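Local coordinates for 122aa long conserved hypothetical protein (PDB 1WOL) that is of unknown function but belongs to the HEPN family, whose all-helical fold it shares, at residues Leu15-Tyr20 with Cys31-Gln36. Numbering follows the deposited sequence.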
ATOM      1  N   LEU A  15      -6.113  -4.380   4.221  1.00 13.25           N
ATOM      2  CA  LEU A  15      -6.600  -3.197   4.991  1.00 11.68           C
ATOM      3  C   LEU A  15      -7.170  -3.625   6.301  1.00 14.12           C
ATOM      4  O   LEU A  15      -6.897  -3.021   7.348  1.00 12.94           O
ATOM      5  CB  LEU A  15      -7.605  -2.435   4.130  1.00 13.57           C
ATOM      6  CG  LEU A  15      -8.293  -1.354   4.876  1.00 12.73           C
ATOM      7  CD1 LEU A  15      -7.370  -0.227   5.395  1.00 14.95           C
ATOM      8  CD2 LEU A  15      -9.319  -0.632   3.839  1.00 12.84           C
ATOM      9  N   GLU A  16      -8.017  -4.628   6.322  1.00 12.34           N
ATOM     10  CA  GLU A  16      -8.582  -5.107   7.609  1.00 11.84           C
ATOM     11  C   GLU A  16      -7.496  -5.511   8.507  1.00 12.38           C
ATOM     12  O   GLU A  16      -7.593  -5.197   9.711  1.00 13.70           O
ATOM     13  CB  GLU A  16      -9.568  -6.291   7.267  1.00 13.74           C
ATOM     14  CG  GLU A  16     -10.140  -6.867   8.566  1.00 17.12           C
ATOM     15  CD  GLU A  16     -11.189  -7.953   8.250  1.00 21.28           C
ATOM     16  OE1 GLU A  16     -12.138  -7.697   7.390  1.00 23.30           O
ATOM     17  OE2 GLU A  16     -11.189  -8.947   8.969  1.00 18.65           O
ATOM     18  N   GLU A  17      -6.493  -6.217   7.988  1.00 13.19           N
ATOM     19  CA  GLU A  17      -5.400  -6.668   8.922  1.00 10.44           C
ATOM     20  C   GLU A  17      -4.570  -5.467   9.366  1.00 11.55           C
ATOM     21  O   GLU A  17      -4.086  -5.543  10.478  1.00 12.21           O
ATOM     22  CB  GLU A  17      -4.520  -7.589   8.076  1.00 10.87           C
ATOM     23  CG  GLU A  17      -5.243  -8.982   7.906  1.00 10.96           C
ATOM     24  CD  GLU A  17      -4.460  -9.893   6.938  1.00 13.00           C
ATOM     25  OE1 GLU A  17      -3.517  -9.525   6.293  1.00 15.33           O
ATOM     26  OE2 GLU A  17      -4.960 -11.071   6.764  1.00 13.70           O
ATOM     27  N   ALA A  18      -4.421  -4.442   8.516  1.00 12.20           N
ATOM     28  CA  ALA A  18      -3.654  -3.252   8.987  1.00 11.27           C
ATOM     29  C   ALA A  18      -4.345  -2.584  10.130  1.00 12.82           C
ATOM     30  O   ALA A  18      -3.683  -2.157  11.069  1.00 11.47           O
ATOM     31  CB  ALA A  18      -3.503  -2.281   7.762  1.00 12.35           C
ATOM     32  N   ARG A  19      -5.679  -2.416  10.017  1.00 12.92           N
ATOM     33  CA  ARG A  19      -6.395  -1.824  11.171  1.00 11.52           C
ATOM     34  C   ARG A  19      -6.262  -2.703  12.393  1.00 12.51           C
ATOM     35  O   ARG A  19      -6.081  -2.222  13.533  1.00 13.46           O
ATOM     36  CB  ARG A  19      -7.890  -1.662  10.868  1.00 13.77           C
ATOM     37  CG  ARG A  19      -8.165  -0.759   9.725  1.00 13.75           C
ATOM     38  CD  ARG A  19      -9.687  -0.602   9.711  1.00 15.12           C
ATOM     39  NE  ARG A  19     -10.226  -0.055   8.467  1.00 16.40           N
ATOM     40  CZ  ARG A  19     -10.387   1.229   8.167  1.00 18.34           C
ATOM     41  NH1 ARG A  19      -9.984   2.200   8.984  1.00 17.96           N
ATOM     42  NH2 ARG A  19     -11.111   1.563   7.058  1.00 15.83           N
ATOM     43  N   TYR A  20      -6.365  -4.052  12.205  1.00 12.25           N
ATOM     44  CA  TYR A  20      -6.259  -4.955  13.349  1.00 12.34           C
ATOM     45  C   TYR A  20      -4.820  -4.786  13.986  1.00 11.94           C
ATOM     46  O   TYR A  20      -4.658  -4.828  15.196  1.00 12.81           O
ATOM     47  CB  TYR A  20      -6.525  -6.422  12.807  1.00 13.04           C
ATOM     48  CG  TYR A  20      -6.487  -7.412  13.910  1.00 12.15           C
ATOM     49  CD1 TYR A  20      -5.456  -8.383  13.894  1.00 12.98           C
ATOM     50  CD2 TYR A  20      -7.446  -7.494  14.828  1.00 17.06           C
ATOM     51  CE1 TYR A  20      -5.382  -9.437  14.738  1.00 16.77           C
ATOM     52  CE2 TYR A  20      -7.375  -8.598  15.820  1.00 16.55           C
ATOM     53  CZ  TYR A  20      -6.292  -9.538  15.710  1.00 14.40           C
ATOM     54  OH  TYR A  20      -6.093 -10.556  16.674  1.00 21.64           O
ATOM     55  N   CYS A  31       1.788  -0.493   8.916  1.00 11.45           N
ATOM     56  CA  CYS A  31       2.335   0.237   7.714  1.00 11.41           C
ATOM     57  C   CYS A  31       2.689  -0.678   6.614  1.00 12.04           C
ATOM     58  O   CYS A  31       2.445  -0.456   5.451  1.00 13.43           O
ATOM     59  CB  CYS A  31       3.599   1.014   8.128  1.00 12.10           C
ATOM     60  SG  CYS A  31       3.068   2.589   8.962  1.00 17.99           S
ATOM     61  N   PHE A  32       3.300  -1.867   6.957  1.00 13.04           N
ATOM     62  CA  PHE A  32       3.573  -2.809   5.898  1.00 12.45           C
ATOM     63  C   PHE A  32       2.360  -3.279   5.188  1.00 12.48           C
ATOM     64  O   PHE A  32       2.370  -3.470   3.957  1.00 13.90           O
ATOM     65  CB  PHE A  32       4.252  -4.032   6.642  1.00 11.49           C
ATOM     66  CG  PHE A  32       4.498  -5.197   5.723  1.00 15.90           C
ATOM     67  CD1 PHE A  32       5.598  -5.167   4.815  1.00 19.98           C
ATOM     68  CD2 PHE A  32       3.653  -6.254   5.748  1.00 16.86           C
ATOM     69  CE1 PHE A  32       5.762  -6.322   3.917  1.00 22.72           C
ATOM     70  CE2 PHE A  32       3.814  -7.339   4.874  1.00 18.31           C
ATOM     71  CZ  PHE A  32       4.832  -7.366   4.004  1.00 17.12           C
ATOM     72  N   LEU A  33       1.285  -3.628   5.979  1.00 12.29           N
ATOM     73  CA  LEU A  33       0.044  -4.195   5.416  1.00 10.69           C
ATOM     74  C   LEU A  33      -0.712  -3.096   4.599  1.00 11.79           C
ATOM     75  O   LEU A  33      -1.362  -3.464   3.633  1.00 13.52           O
ATOM     76  CB  LEU A  33      -0.849  -4.709   6.571  1.00 11.81           C
ATOM     77  CG  LEU A  33      -0.331  -6.012   7.196  1.00 10.24           C
ATOM     78  CD1 LEU A  33      -1.102  -6.178   8.487  1.00 12.18           C
ATOM     79  CD2 LEU A  33      -0.484  -7.141   6.215  1.00 14.32           C
ATOM     80  N   SER A  34      -0.502  -1.841   4.980  1.00 11.57           N
ATOM     81  CA  SER A  34      -1.111  -0.743   4.143  1.00 11.70           C
ATOM     82  C   SER A  34      -0.398  -0.685   2.798  1.00 11.65           C
ATOM     83  O   SER A  34      -1.071  -0.470   1.765  1.00 12.36           O
ATOM     84  CB  SER A  34      -0.901   0.625   4.861  1.00 12.22           C
ATOM     85  OG  SER A  34      -1.679   0.557   6.071  1.00 12.56           O
ATOM     86  N   GLN A  35       0.942  -0.838   2.741  1.00 12.31           N
ATOM     87  CA  GLN A  35       1.569  -0.868   1.459  1.00 15.80           C
ATOM     88  C   GLN A  35       1.150  -2.065   0.649  1.00 15.18           C
ATOM     89  O   GLN A  35       0.856  -1.890  -0.520  1.00 15.96           O
ATOM     90  CB  GLN A  35       3.085  -0.845   1.603  1.00 19.26           C
ATOM     91  CG  GLN A  35       3.618  -0.920   0.174  1.00 23.23           C
ATOM     92  CD  GLN A  35       4.786  -1.623  -0.088  1.00 36.22           C
ATOM     93  OE1 GLN A  35       5.750  -1.292   0.530  1.00 38.28           O
ATOM     94  NE2 GLN A  35       4.807  -2.556  -1.193  1.00 36.26           N
ATOM     95  N   GLN A  36       0.940  -3.240   1.287  1.00 13.78           N
ATOM     96  CA  GLN A  36       0.434  -4.392   0.577  1.00 15.65           C
ATOM     97  C   GLN A  36      -0.921  -4.146   0.025  1.00 14.63           C
ATOM     98  O   GLN A  36      -1.203  -4.550  -1.114  1.00 16.21           O
ATOM     99  CB  GLN A  36       0.384  -5.629   1.463  1.00 14.92           C
ATOM    100  CG  GLN A  36       1.791  -6.054   1.878  1.00 17.71           C
ATOM    101  CD  GLN A  36       2.445  -6.789   0.691  1.00 21.33           C
ATOM    102  OE1 GLN A  36       3.616  -6.459   0.354  1.00 29.03           O
ATOM    103  NE2 GLN A  36       1.732  -7.665   0.056  1.00 22.66           N
TER
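The Glu17 carboxylate meets Leu33 through one oxygen, OE1 lying 3.9 Å from Leu33 CD2, while OE2 has a weak, long ion pair with Arg13 of its own helix. Two other flat groups carry an atom of their own helix on one face: Leu15 CD1 sits 4.0 Å above the plane of the Arg19 guanidinium, offset toward its rim, and Gln36 CG lies similarly offset over the Phe32 ring. Helices 4-23 and 27-48 form an antiparallel hairpin of the HEPN helical bundle, their axes here 8.1 Å apart at 167°. The small Ala18 facing Leu33 is consistent with this close approach, with their CA atoms at 5.2 Å and Ala18 CB 3.8 Å from Leu33 CB. Leu33 sends CG anti to its carbonyl carbon (chi1 -74°), which helps bring CD1 against the backbone of the partner helix, 3.6 Å from Glu17 O; the Leu33 and Glu17 side chains cross at about a right angle. Next to Leu33 in sequence, Ser34 packs on Cys106 and Ile107 of helix 100-120, tying the hairpin to a third helix. Ser34 OG is hydrogen-bonded to Ala30 O, one turn back, and the same OG rests 3.8 Å from Ala18 CB.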